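Local coordinates for protein exopolyphosphatase (Cytophaga hutchinsonii, PDB 3MDQ) that probably hydrolyses inorganic polyphosphate from its chain ends, releasing orthophosphate, as a phosphatase of the Ppx/GppA family, at residues T80-V85 against E107-A112; A115-R120 against E301-T306; A135-G140 against I208-T213; V143-G148 against Q157-G162. All coordinates share one frame; numbering follows the deposited sequence. Where two conformers were deposited one is given.

Interaction 1 (T80-V85 against E107-A112); sequences TGTSAV and EVIDGA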
loop_
_atom_site.group_PDB
_atom_site.type_symbol
_atom_site.label_atom_id
_atom_site.label_comp_id
_atom_site.label_asym_id
_atom_site.label_seq_id
_atom_site.Cartn_x
_atom_site.Cartn_y
_atom_site.Cartn_z
ATOM N N THR A 80 -11.029 6.712 3.918
ATOM C CA THR A 80 -11.220 6.158 2.602
ATOM C C THR A 80 -11.348 4.642 2.749
ATOM O O THR A 80 -10.735 4.027 3.606
ATOM C CB THR A 80 -10.059 6.483 1.651
ATOM O OG1 THR A 80 -8.841 5.961 2.201
ATOM C CG2 THR A 80 -9.925 8.004 1.413
ATOM N N GLY A 81 -12.204 4.057 1.950
ATOM C CA GLY A 81 -12.297 2.605 1.822
ATOM C C GLY A 81 -11.820 2.220 0.425
ATOM O O GLY A 81 -12.277 2.794 -0.559
ATOM N N THR A 82 -10.938 1.224 0.338
ATOM C CA THR A 82 -10.319 0.849 -0.949
ATOM C C THR A 82 -10.660 -0.617 -1.309
ATOM O O THR A 82 -11.840 -0.972 -1.243
ATOM C CB THR A 82 -8.834 1.128 -0.925
ATOM O OG1 THR A 82 -8.211 0.496 0.220
ATOM C CG2 THR A 82 -8.613 2.687 -0.929
ATOM N N SER A 83 -9.706 -1.431 -1.773
ATOM C CA SER A 83 -10.038 -2.714 -2.430
ATOM C C SER A 83 -11.040 -3.609 -1.650
ATOM O O SER A 83 -12.033 -4.066 -2.214
ATOM C CB SER A 83 -8.758 -3.504 -2.655
ATOM O OG SER A 83 -9.049 -4.729 -3.303
ATOM N N ALA A 84 -10.743 -3.952 -0.411
ATOM C CA ALA A 84 -11.617 -4.878 0.304
ATOM C C ALA A 84 -13.014 -4.269 0.526
ATOM O O ALA A 84 -14.019 -4.961 0.495
ATOM C CB ALA A 84 -11.024 -5.304 1.638
ATOM N N VAL A 85 -13.073 -2.969 0.732
ATOM C CA VAL A 85 -14.356 -2.293 0.952
ATOM C C VAL A 85 -15.139 -2.222 -0.352
ATOM O O VAL A 85 -16.296 -2.694 -0.455
ATOM C CB VAL A 85 -14.155 -0.902 1.545
ATOM C CG1 VAL A 85 -15.494 -0.149 1.659
ATOM C CG2 VAL A 85 -13.457 -0.955 2.928
ATOM N N GLU A 107 -15.597 7.156 2.726
ATOM C CA GLU A 107 -15.549 7.532 1.300
ATOM C C GLU A 107 -14.947 6.347 0.528
ATOM O O GLU A 107 -13.752 6.079 0.645
ATOM C CB GLU A 107 -14.702 8.782 1.127
ATOM C CG GLU A 107 -14.553 9.247 -0.312
ATOM C CD GLU A 107 -15.574 10.303 -0.709
ATOM O OE1 GLU A 107 -15.716 11.298 0.049
ATOM O OE2 GLU A 107 -16.206 10.144 -1.787
ATOM N N VAL A 108 -15.774 5.662 -0.252
ATOM C CA VAL A 108 -15.324 4.545 -1.046
ATOM C C VAL A 108 -14.725 5.112 -2.332
ATOM O O VAL A 108 -15.371 5.883 -3.054
ATOM C CB VAL A 108 -16.449 3.582 -1.371
ATOM C CG1 VAL A 108 -15.914 2.446 -2.269
ATOM C CG2 VAL A 108 -17.139 3.059 -0.046
ATOM N N ILE A 109 -13.463 4.781 -2.574
ATOM C CA ILE A 109 -12.793 5.273 -3.790
ATOM C C ILE A 109 -12.447 4.112 -4.697
ATOM O O ILE A 109 -12.028 3.017 -4.228
ATOM C CB ILE A 109 -11.569 6.142 -3.472
ATOM C CG1 ILE A 109 -10.548 5.346 -2.710
ATOM C CG2 ILE A 109 -11.973 7.446 -2.661
ATOM C CD1 ILE A 109 -9.132 6.041 -2.614
ATOM N N ASP A 110 -12.619 4.337 -6.003
ATOM C CA ASP A 110 -12.309 3.312 -6.964
ATOM C C ASP A 110 -10.788 3.200 -7.176
ATOM O O ASP A 110 -10.002 4.005 -6.637
ATOM C CB ASP A 110 -13.094 3.467 -8.282
ATOM C CG ASP A 110 -12.739 4.675 -9.091
ATOM O OD1 ASP A 110 -11.650 5.296 -8.979
ATOM O OD2 ASP A 110 -13.604 5.008 -9.948
ATOM N N GLY A 111 -10.381 2.155 -7.861
ATOM C CA GLY A 111 -8.953 1.875 -8.042
ATOM C C GLY A 111 -8.204 2.994 -8.784
ATOM O O GLY A 111 -7.079 3.332 -8.374
ATOM N N ALA A 112 -8.830 3.587 -9.800
ATOM C CA ALA A 112 -8.210 4.666 -10.568
ATOM C C ALA A 112 -7.911 5.823 -9.634
ATOM O O ALA A 112 -6.824 6.401 -9.644
ATOM C CB ALA A 112 -9.101 5.132 -11.783
#

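Interaction 2 (A115-R120 against E301-T306); sequences AELIFR and EGVLYT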
loop_
_atom_site.group_PDB
_atom_site.type_symbol
_atom_site.label_atom_id
_atom_site.label_comp_id
_atom_site.label_asym_id
_atom_site.label_seq_id
_atom_site.Cartn_x
_atom_site.Cartn_y
_atom_site.Cartn_z
ATOM N N ALA A 115 -5.145 5.140 -7.168
ATOM C CA ALA A 115 -3.854 5.292 -7.814
ATOM C C ALA A 115 -3.427 6.764 -7.912
ATOM O O ALA A 115 -2.268 7.127 -7.629
ATOM C CB ALA A 115 -3.884 4.635 -9.197
ATOM N N GLU A 116 -4.351 7.616 -8.318
ATOM C CA GLU A 116 -4.060 9.061 -8.419
ATOM C C GLU A 116 -3.619 9.629 -7.080
ATOM O O GLU A 116 -2.679 10.443 -6.986
ATOM C CB GLU A 116 -5.266 9.813 -8.968
ATOM C CG GLU A 116 -5.583 9.439 -10.383
ATOM C CD GLU A 116 -6.940 9.916 -10.831
ATOM O OE1 GLU A 116 -7.735 10.447 -10.034
ATOM O OE2 GLU A 116 -7.235 9.689 -12.019
ATOM N N LEU A 117 -4.352 9.275 -6.024
ATOM C CA LEU A 117 -4.075 9.829 -4.713
ATOM C C LEU A 117 -2.749 9.302 -4.189
ATOM O O LEU A 117 -1.957 10.064 -3.635
ATOM C CB LEU A 117 -5.224 9.517 -3.751
ATOM C CG LEU A 117 -6.547 10.176 -4.041
ATOM C CD1 LEU A 117 -7.652 9.475 -3.239
ATOM C CD2 LEU A 117 -6.494 11.689 -3.696
ATOM N N ILE A 118 -2.485 8.015 -4.365
ATOM C CA ILE A 118 -1.181 7.453 -3.999
ATOM C C ILE A 118 -0.063 8.258 -4.679
ATOM O O ILE A 118 0.932 8.639 -4.031
ATOM C CB ILE A 118 -1.064 5.979 -4.365
ATOM C CG1 ILE A 118 -1.966 5.161 -3.426
ATOM C CG2 ILE A 118 0.408 5.517 -4.304
ATOM C CD1 ILE A 118 -2.301 3.761 -3.944
ATOM N N PHE A 119 -0.205 8.496 -5.975
ATOM C CA PHE A 119 0.869 9.204 -6.699
ATOM C C PHE A 119 1.077 10.629 -6.196
ATOM O O PHE A 119 2.227 11.114 -6.171
ATOM C CB PHE A 119 0.667 9.188 -8.214
ATOM C CG PHE A 119 1.926 9.415 -9.004
ATOM C CD1 PHE A 119 2.934 8.457 -9.038
ATOM C CD2 PHE A 119 2.104 10.578 -9.703
ATOM C CE1 PHE A 119 4.079 8.640 -9.790
ATOM C CE2 PHE A 119 3.259 10.757 -10.498
ATOM C CZ PHE A 119 4.212 9.816 -10.525
ATOM N N ARG A 120 0.010 11.303 -5.754
ATOM C CA ARG A 120 0.208 12.625 -5.141
ATOM C C ARG A 120 1.093 12.520 -3.901
ATOM O O ARG A 120 1.913 13.409 -3.665
ATOM C CB ARG A 120 -1.133 13.272 -4.780
ATOM C CG ARG A 120 -1.009 14.585 -4.056
ATOM C CD ARG A 120 -0.448 15.671 -4.981
ATOM N NE ARG A 120 -0.192 16.942 -4.297
ATOM C CZ ARG A 120 0.922 17.257 -3.651
ATOM N NH1 ARG A 120 1.924 16.405 -3.517
ATOM N NH2 ARG A 120 1.011 18.461 -3.095
ATOM N N GLU A 301 -1.018 9.985 2.832
ATOM C CA GLU A 301 -0.343 11.232 2.525
ATOM C C GLU A 301 -0.859 11.871 1.238
ATOM O O GLU A 301 -0.984 13.077 1.153
ATOM C CB GLU A 301 1.167 11.087 2.451
ATOM C CG GLU A 301 1.827 10.832 3.807
ATOM C CD GLU A 301 1.840 9.402 4.265
ATOM O OE1 GLU A 301 1.539 8.456 3.489
ATOM O OE2 GLU A 301 2.182 9.198 5.484
ATOM N N GLY A 302 -1.173 11.061 0.235
ATOM C CA GLY A 302 -1.773 11.617 -0.950
ATOM C C GLY A 302 -3.099 12.276 -0.715
ATOM O O GLY A 302 -3.403 13.297 -1.326
ATOM N N VAL A 303 -3.906 11.684 0.156
ATOM C CA VAL A 303 -5.175 12.295 0.572
ATOM C C VAL A 303 -4.924 13.652 1.253
ATOM O O VAL A 303 -5.555 14.672 0.917
ATOM C CB VAL A 303 -5.980 11.321 1.462
ATOM C CG1 VAL A 303 -7.136 12.032 2.164
ATOM C CG2 VAL A 303 -6.471 10.121 0.645
ATOM N N LEU A 304 -4.004 13.663 2.228
ATOM C CA LEU A 304 -3.636 14.891 2.938
ATOM C C LEU A 304 -3.209 15.970 1.970
ATOM O O LEU A 304 -3.719 17.094 2.034
ATOM C CB LEU A 304 -2.532 14.604 3.941
ATOM C CG LEU A 304 -1.873 15.815 4.591
ATOM C CD1 LEU A 304 -2.844 16.598 5.477
ATOM C CD2 LEU A 304 -0.618 15.370 5.362
ATOM N N TYR A 305 -2.297 15.634 1.054
ATOM C CA TYR A 305 -1.746 16.694 0.205
ATOM C C TYR A 305 -2.746 17.147 -0.866
ATOM O O TYR A 305 -2.738 18.307 -1.264
ATOM C CB TYR A 305 -0.391 16.300 -0.364
ATOM C CG TYR A 305 0.702 16.476 0.660
ATOM C CD1 TYR A 305 1.236 17.733 0.895
ATOM C CD2 TYR A 305 1.162 15.429 1.431
ATOM C CE1 TYR A 305 2.220 17.936 1.861
ATOM C CE2 TYR A 305 2.140 15.652 2.446
ATOM C CZ TYR A 305 2.653 16.897 2.622
ATOM O OH TYR A 305 3.629 17.107 3.590
ATOM N N THR A 306 -3.637 16.260 -1.278
ATOM C CA THR A 306 -4.742 16.619 -2.171
ATOM C C THR A 306 -5.636 17.628 -1.472
ATOM O O THR A 306 -6.009 18.657 -2.036
ATOM C CB THR A 306 -5.506 15.359 -2.653
ATOM O OG1 THR A 306 -4.604 14.565 -3.416
ATOM C CG2 THR A 306 -6.692 15.705 -3.513
#

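Interaction 3 (A135-G140 against I208-T213); sequences AMDIGG and IGCSGT. With SO4 (sulfate ion), chain D.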
loop_
_atom_site.group_PDB
_atom_site.type_symbol
_atom_site.label_atom_id
_atom_site.label_comp_id
_atom_site.label_asym_id
_atom_site.label_seq_id
_atom_site.Cartn_x
_atom_site.Cartn_y
_atom_site.Cartn_z
ATOM N N ALA A 135 5.495 4.077 -10.448
ATOM C CA ALA A 135 5.267 3.830 -9.036
ATOM C C ALA A 135 4.310 2.680 -8.857
ATOM O O ALA A 135 3.353 2.556 -9.620
ATOM C CB ALA A 135 4.699 5.116 -8.339
HETATM N N MSE A 136 4.576 1.855 -7.835
HETATM C CA MSE A 136 3.731 0.703 -7.537
HETATM C C MSE A 136 3.423 0.591 -6.043
HETATM O O MSE A 136 4.319 0.716 -5.198
HETATM C CB MSE A 136 4.345 -0.583 -8.091
HETATM C CG MSE A 136 5.607 -0.967 -7.532
HETATM SE SE MSE A 136 6.205 -2.707 -8.374
HETATM C CE MSE A 136 5.016 -3.936 -7.801
ATOM N N ASP A 137 2.143 0.430 -5.720
ATOM C CA ASP A 137 1.667 0.292 -4.353
ATOM C C ASP A 137 1.067 -1.090 -4.202
ATOM O O ASP A 137 0.074 -1.391 -4.845
ATOM C CB ASP A 137 0.647 1.366 -4.008
ATOM C CG ASP A 137 0.210 1.288 -2.551
ATOM O OD1 ASP A 137 -0.334 0.238 -2.131
ATOM O OD2 ASP A 137 0.456 2.274 -1.815
ATOM N N ILE A 138 1.720 -1.952 -3.433
ATOM C CA ILE A 138 1.224 -3.309 -3.174
ATOM C C ILE A 138 0.516 -3.375 -1.843
ATOM O O ILE A 138 1.104 -3.041 -0.788
ATOM C CB ILE A 138 2.358 -4.332 -3.128
ATOM C CG1 ILE A 138 3.088 -4.357 -4.466
ATOM C CG2 ILE A 138 1.773 -5.712 -2.824
ATOM C CD1 ILE A 138 4.346 -5.254 -4.422
ATOM N N GLY A 139 -0.751 -3.722 -1.888
ATOM C CA GLY A 139 -1.539 -3.895 -0.682
ATOM C C GLY A 139 -2.047 -5.322 -0.582
ATOM O O GLY A 139 -1.696 -6.160 -1.403
ATOM N N GLY A 140 -2.889 -5.614 0.415
ATOM C CA GLY A 140 -3.505 -6.914 0.505
ATOM C C GLY A 140 -4.572 -7.210 -0.495
ATOM O O GLY A 140 -4.824 -8.365 -0.818
ATOM N N ILE A 208 9.553 3.144 -8.432
ATOM C CA ILE A 208 9.283 3.582 -7.062
ATOM C C ILE A 208 8.260 2.636 -6.441
ATOM O O ILE A 208 7.287 2.256 -7.121
ATOM C CB ILE A 208 8.692 4.990 -7.073
ATOM C CG1 ILE A 208 9.708 5.989 -7.662
ATOM C CG2 ILE A 208 8.244 5.433 -5.671
ATOM C CD1 ILE A 208 9.130 7.390 -7.959
ATOM N N GLY A 209 8.479 2.219 -5.193
ATOM C CA GLY A 209 7.523 1.376 -4.479
ATOM C C GLY A 209 7.050 2.058 -3.226
ATOM O O GLY A 209 7.820 2.781 -2.578
ATOM N N CYS A 210 5.791 1.856 -2.858
ATOM C CA CYS A 210 5.299 2.331 -1.575
ATOM C C CYS A 210 4.386 1.280 -0.910
ATOM O O CYS A 210 3.945 0.309 -1.547
ATOM C CB CYS A 210 4.643 3.704 -1.677
ATOM S SG CYS A 210 3.276 3.778 -2.832
ATOM N N SER A 211 4.113 1.585 0.357
ATOM C CA SER A 211 3.284 0.831 1.283
ATOM C C SER A 211 4.045 -0.287 1.951
ATOM O O SER A 211 5.289 -0.329 1.856
ATOM C CB SER A 211 1.983 0.412 0.619
ATOM O OG SER A 211 1.105 1.514 0.633
ATOM N N GLY A 212 3.361 -1.183 2.661
ATOM C CA GLY A 212 4.004 -1.967 3.700
ATOM C C GLY A 212 5.100 -2.894 3.233
ATOM O O GLY A 212 6.125 -3.033 3.921
ATOM N N THR A 213 4.896 -3.576 2.121
ATOM C CA THR A 213 5.910 -4.490 1.600
ATOM C C THR A 213 7.212 -3.738 1.341
ATOM O O THR A 213 8.291 -4.142 1.768
ATOM C CB THR A 213 5.472 -5.213 0.341
ATOM O OG1 THR A 213 4.366 -6.069 0.667
ATOM C CG2 THR A 213 6.585 -6.069 -0.242
HETATM S S SO4 D . -4.816 -2.460 0.124
HETATM O O1 SO4 D . -4.843 -3.330 -1.074
HETATM O O2 SO4 D . -4.229 -3.180 1.299
HETATM O O3 SO4 D . -4.004 -1.272 -0.187
HETATM O O4 SO4 D . -6.215 -2.070 0.201
HETATM O O HOH W 1 3.812 -2.189 -0.655
HETATM O O HOH W 2 2.136 -4.367 1.248
HETATM O O HOH W 3 0.047 -2.061 2.394
#

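Interaction 4 (V143-G148 against Q157-G162); sequences VEFIIG and QSFEIG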
loop_
_atom_site.group_PDB
_atom_site.type_symbol
_atom_site.label_atom_id
_atom_site.label_comp_id
_atom_site.label_asym_id
_atom_site.label_seq_id
_atom_site.Cartn_x
_atom_site.Cartn_y
_atom_site.Cartn_z
ATOM N N VAL A 143 -3.187 -3.749 -6.267
ATOM C CA VAL A 143 -1.917 -3.155 -6.594
ATOM C C VAL A 143 -2.175 -2.045 -7.626
ATOM O O VAL A 143 -2.825 -2.261 -8.661
ATOM C CB VAL A 143 -0.935 -4.182 -7.181
ATOM C CG1 VAL A 143 0.415 -3.521 -7.540
ATOM C CG2 VAL A 143 -0.733 -5.401 -6.181
ATOM N N GLU A 144 -1.706 -0.846 -7.303
ATOM C CA GLU A 144 -1.839 0.308 -8.196
ATOM C C GLU A 144 -0.490 0.603 -8.856
ATOM O O GLU A 144 0.540 0.567 -8.186
ATOM C CB GLU A 144 -2.303 1.559 -7.457
ATOM C CG GLU A 144 -3.771 1.581 -7.050
ATOM C CD GLU A 144 -4.102 0.581 -5.997
ATOM O OE1 GLU A 144 -3.529 0.652 -4.906
ATOM O OE2 GLU A 144 -4.971 -0.297 -6.264
ATOM N N PHE A 145 -0.543 0.894 -10.142
ATOM C CA PHE A 145 0.602 1.295 -10.912
ATOM C C PHE A 145 0.329 2.651 -11.519
ATOM O O PHE A 145 -0.783 2.886 -12.046
ATOM C CB PHE A 145 0.864 0.321 -12.032
ATOM C CG PHE A 145 1.293 -1.053 -11.584
ATOM C CD1 PHE A 145 2.600 -1.313 -11.282
ATOM C CD2 PHE A 145 0.369 -2.077 -11.510
ATOM C CE1 PHE A 145 2.987 -2.573 -10.872
ATOM C CE2 PHE A 145 0.763 -3.334 -11.130
ATOM C CZ PHE A 145 2.058 -3.590 -10.824
ATOM N N ILE A 146 1.306 3.556 -11.420
ATOM C CA ILE A 146 1.186 4.890 -11.974
ATOM C C ILE A 146 2.468 5.265 -12.725
ATOM O O ILE A 146 3.577 5.064 -12.177
ATOM C CB ILE A 146 0.938 5.969 -10.892
ATOM C CG1 ILE A 146 -0.174 5.578 -9.913
ATOM C CG2 ILE A 146 0.654 7.341 -11.550
ATOM C CD1 ILE A 146 0.324 4.950 -8.647
ATOM N N ILE A 147 2.348 5.789 -13.952
ATOM C CA ILE A 147 3.483 6.304 -14.683
ATOM C C ILE A 147 3.372 7.812 -14.721
ATOM O O ILE A 147 2.352 8.309 -15.129
ATOM C CB ILE A 147 3.598 5.720 -16.081
ATOM C CG1 ILE A 147 3.825 4.211 -16.033
ATOM C CG2 ILE A 147 4.712 6.424 -16.896
ATOM C CD1 ILE A 147 3.769 3.490 -17.368
ATOM N N GLY A 148 4.395 8.508 -14.237
ATOM C CA GLY A 148 4.361 9.959 -14.216
ATOM C C GLY A 148 5.655 10.574 -13.777
ATOM O O GLY A 148 6.712 9.930 -13.759
ATOM N N GLN A 157 -3.337 2.561 -13.439
ATOM C CA GLN A 157 -4.309 1.471 -13.422
ATOM C C GLN A 157 -4.162 0.698 -12.125
ATOM O O GLN A 157 -3.050 0.486 -11.640
ATOM C CB GLN A 157 -4.140 0.563 -14.646
ATOM C CG GLN A 157 -5.287 -0.413 -14.808
ATOM C CD GLN A 157 -5.491 -0.886 -16.230
ATOM O OE1 GLN A 157 -5.096 -0.211 -17.198
ATOM N NE2 GLN A 157 -6.117 -2.055 -16.368
ATOM N N SER A 158 -5.297 0.276 -11.570
ATOM C CA SER A 158 -5.359 -0.577 -10.397
ATOM C C SER A 158 -5.730 -1.983 -10.852
ATOM O O SER A 158 -6.593 -2.170 -11.709
ATOM C CB SER A 158 -6.437 -0.043 -9.468
ATOM O OG SER A 158 -6.606 -0.855 -8.328
ATOM N N PHE A 159 -5.116 -2.968 -10.227
ATOM C CA PHE A 159 -5.378 -4.377 -10.493
ATOM C C PHE A 159 -5.707 -5.089 -9.165
ATOM O O PHE A 159 -5.026 -4.919 -8.161
ATOM C CB PHE A 159 -4.142 -5.039 -11.110
ATOM C CG PHE A 159 -3.717 -4.446 -12.434
ATOM C CD1 PHE A 159 -2.893 -3.332 -12.473
ATOM C CD2 PHE A 159 -4.139 -4.999 -13.621
ATOM C CE1 PHE A 159 -2.504 -2.789 -13.681
ATOM C CE2 PHE A 159 -3.748 -4.471 -14.825
ATOM C CZ PHE A 159 -2.925 -3.362 -14.850
ATOM N N GLU A 160 -6.727 -5.944 -9.189
ATOM C CA GLU A 160 -7.167 -6.682 -7.969
ATOM C C GLU A 160 -6.310 -7.950 -7.802
ATOM O O GLU A 160 -6.770 -9.099 -7.960
ATOM C CB GLU A 160 -8.692 -6.934 -8.020
ATOM C CG GLU A 160 -9.512 -5.610 -7.908
ATOM C CD GLU A 160 -9.349 -4.812 -6.551
ATOM O OE1 GLU A 160 -9.065 -5.413 -5.489
ATOM O OE2 GLU A 160 -9.562 -3.574 -6.534
ATOM N N ILE A 161 -5.045 -7.703 -7.508
ATOM C CA ILE A 161 -4.008 -8.750 -7.354
ATOM C C ILE A 161 -3.189 -8.528 -6.087
ATOM O O ILE A 161 -2.023 -8.926 -5.972
ATOM C CB ILE A 161 -3.094 -8.796 -8.627
ATOM C CG1 ILE A 161 -2.315 -7.507 -8.785
ATOM C CG2 ILE A 161 -3.934 -9.163 -9.875
ATOM C CD1 ILE A 161 -1.287 -7.537 -9.979
ATOM N N GLY A 162 -3.790 -7.879 -5.081
ATOM C CA GLY A 162 -3.141 -7.710 -3.809
ATOM C C GLY A 162 -2.826 -9.056 -3.146
ATOM O O GLY A 162 -3.370 -10.080 -3.500
#

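Interaction 1 (T80-V85 against E107-A112)
The peptide carbonyls of Glu-107 and Gly-81 are the flat groups that join these segments, and their N-H partners meet them differently. Gly-81 N binds Glu-107 O at 2.9 Å from above the carbonyl plane, lying 42° out of it, while the CA-H of Thr-80 makes a further contact with the same oxygen, CA to O being 3.2 Å. One step on, Ile-109 N donates to Gly-81 O at 3.1 Å, nearly along the C=O axis, and the CA of Val-108 comes to 3.5 Å from Gly-81 O. This is a parallel ladder in which Thr-80 pairs with Glu-107 and Gly-81 with Val-108.

Where the ladder ends, side chains take over. Thr-82 and Ile-109 lie side by side and point the same way, CG2 of the threonine 3.7 Å from CG1 of the isoleucine. With chi1 at 61°, CG1 of Ile-109 sits between its backbone N and carbonyl carbon, which brings it alongside that methyl. On the Val-108 face, helix 83-87 folds back, and Val-85 CG1 touches Val-108 CG2 at 4.0 Å. A methyl on Gly-81 would run into Val-85 CG1. The face carrying Thr-80 is covered by Leu-299 and Val-303 of helix 299-309.

Strand 76-81, helices 83-87 and 91-102 and strand 106-108 form a beta-alpha-beta crossover that completes a five-stranded mixed sheet. Its order, 3-2-1-4-5 with the second strand antiparallel, is that of the ribonuclease H-like domain of the actin-like ATPase fold; Thr-82, just past its strand, makes a weak hydrogen bond to a sulfate.

Interaction 2 (A115-R120 against E301-T306)
Arg-120 and Leu-117 carry most of this helix-helix contact, fitting round a helix that presents Gly-302 at the crossing. The side chains of Arg-120 and Tyr-305 cross at about a right angle, and Tyr-305 CB stands over the centre of one face of the guanidinium, 3.7 Å from Arg-120 CZ. The planes of guanidinium and phenol ring are 38° apart. CG of the arginine, anti to the backbone N (chi1 176°), lies 3.7 Å from Thr-306 OG1, and a bend at chi2 then takes the chain on toward Tyr-305. The charged end is held elsewhere, NE by a salt bridge to Asp-309 and NH1 by Gln-124.

Leu-117 divides its two methyls between partners. CD1 meets Val-303 CG2 at 4.1 Å, and CD2 lies 3.5 Å from Thr-306 OG1. That hydroxyl is already engaged within its own helix, donating to Gly-302 O at 2.7 Å from the face of the carbonyl opposite to Thr-306 N.

Closest of all is the backbone. Gly-302 CA sits 3.1 Å from Leu-117 O in a CA-H...O contact, and a CB on that residue would collide with the same oxygen. This lets the short segments approach to 7.1 Å between axes; they cross at 81°. Helix 111-125 leads from one sheet to the other and helix 299-309 returns, consistent with the paired crossing helices between the two domains of actin-like ATPases.

Interaction 3 (A135-G140 against I208-T213)
Selenomethionine Met-136 is held to the neighbouring strand through both its backbone N and O: Met-136 N donates to Ile-208 O at 2.8 Å, and Cys-210 N donates to Met-136 O at 3.0 Å. These bonds form the parallel ladder at the centre of the second domain of the actin-like fold. Strand 133-138 runs into a glycine-rich loop that holds a sulfate and probably binds phosphate groups, as in the actin-like ATPases, and strand 206-210 into helix 212-225. Along the Asp-137 face, Ala-135 CB also packs on Ile-208 CB.

Beyond these bonds the strands splay, and Ile-138 N is already 3.7 Å from Cys-210 O. Side chains and water join them instead. With chi1 at -176°, CG of Asp-137 lies anti to the backbone N and OD2 reaches across to the neighbouring strand. In one of its two conformers, Ser-211 OG donates to that oxygen at 2.6 Å, arriving on the syn side but 32° out of the carboxylate plane. Replacing Asp-137 by an alanine would probably leave the serine hydroxyl, in that conformer, without its acceptor and open a gap beside Cys-210 SG. One water hydrogen-bonds to both Ile-138 O and Cys-210 O, and a second links Ile-138 O to Thr-213 OG1.

Further out, Ile-118 of helix 111-125 covers Asp-137 and Cys-210, while Met-272 of helix 267-286 packs on Ile-138 and Thr-213. At the loop, the sulfate is also bound by Gly-141 N, Ser-142 N and Thr-13 OG1, with Gly-140 N donating to its O2 at 2.9 Å.

Interaction 4 (V143-G148 against Q157-G162)
Glu-144 OE2 is gripped by two serines: Ser-158 OG, across the strands, donates to its anti lone pair, at 2.7 Å from OE2, and Ser-142 OG just before the strand also hydrogen-bonds to it. The pair belongs to a beta hairpin, strands 143-148 and 153-159, at the edge of the second domain's mixed sheet. A bend at chi2 (68°) swings the carboxylate of Glu-144 toward Ser-158. Were an alanine to replace Glu-144, both hydroxyls would probably lose their shared acceptor and a gap would open against Ala-115 and Ile-118 of helix 111-125.

Glu-144 and Ser-158 form a non-hydrogen-bonded antiparallel pair, flanked by two hydrogen-bonded ones. In the first, Val-143 and Phe-159 exchange two backbone bonds; Phe-145 and Gln-157 do the same in the second. All four are nearly straight, each 2.9 Å from N to O.

On the opposite face the aromatic rings of Phe-145 and Phe-159 meet obliquely, centroids 5.8 Å apart and planes at 73°. Phe-159 CD1 comes to the edge of the Phe-145 ring, close to its plane and 3.6 Å from Phe-145 CD2. Leu-195 of helix 193-202 and Trp-155 add to the packing round Phe-145.

Past Phe-159 the chain makes an inverse gamma turn centred on Glu-160, whose carboxylate is salt-bridged to Arg-86 and Arg-165. The turn carries Ile-161 back over the first strand, where its CG1 packs 3.7 Å from Val-143 CG2.

Interactions 3 and 4 share one sheet, their centres 9 Å apart: strands 133-138 and 143-148 are antiparallel neighbours, with Asp-137 N 2.9 Å from Glu-144 O. Helix 111-125 ties the domains together. It continues from interaction 1, where Ile-109 CD1 touches Leu-117 CD1 at 3.8 Å, and its other side rests on the second sheet, with Ile-118 CG2 3.7 Å from Cys-210 SG and Phe-119 against Ala-135 and Ile-146. The sulfate lies between the domains, weakly hydrogen-bonded by Thr-82 OG1 of interaction 1 and hydrogen-bonded by Gly-140 N of interaction 3; Glu-144 is about 5 Å from it at the nearest atoms. This cleft probably marks where phosphate groups of the substrate bind.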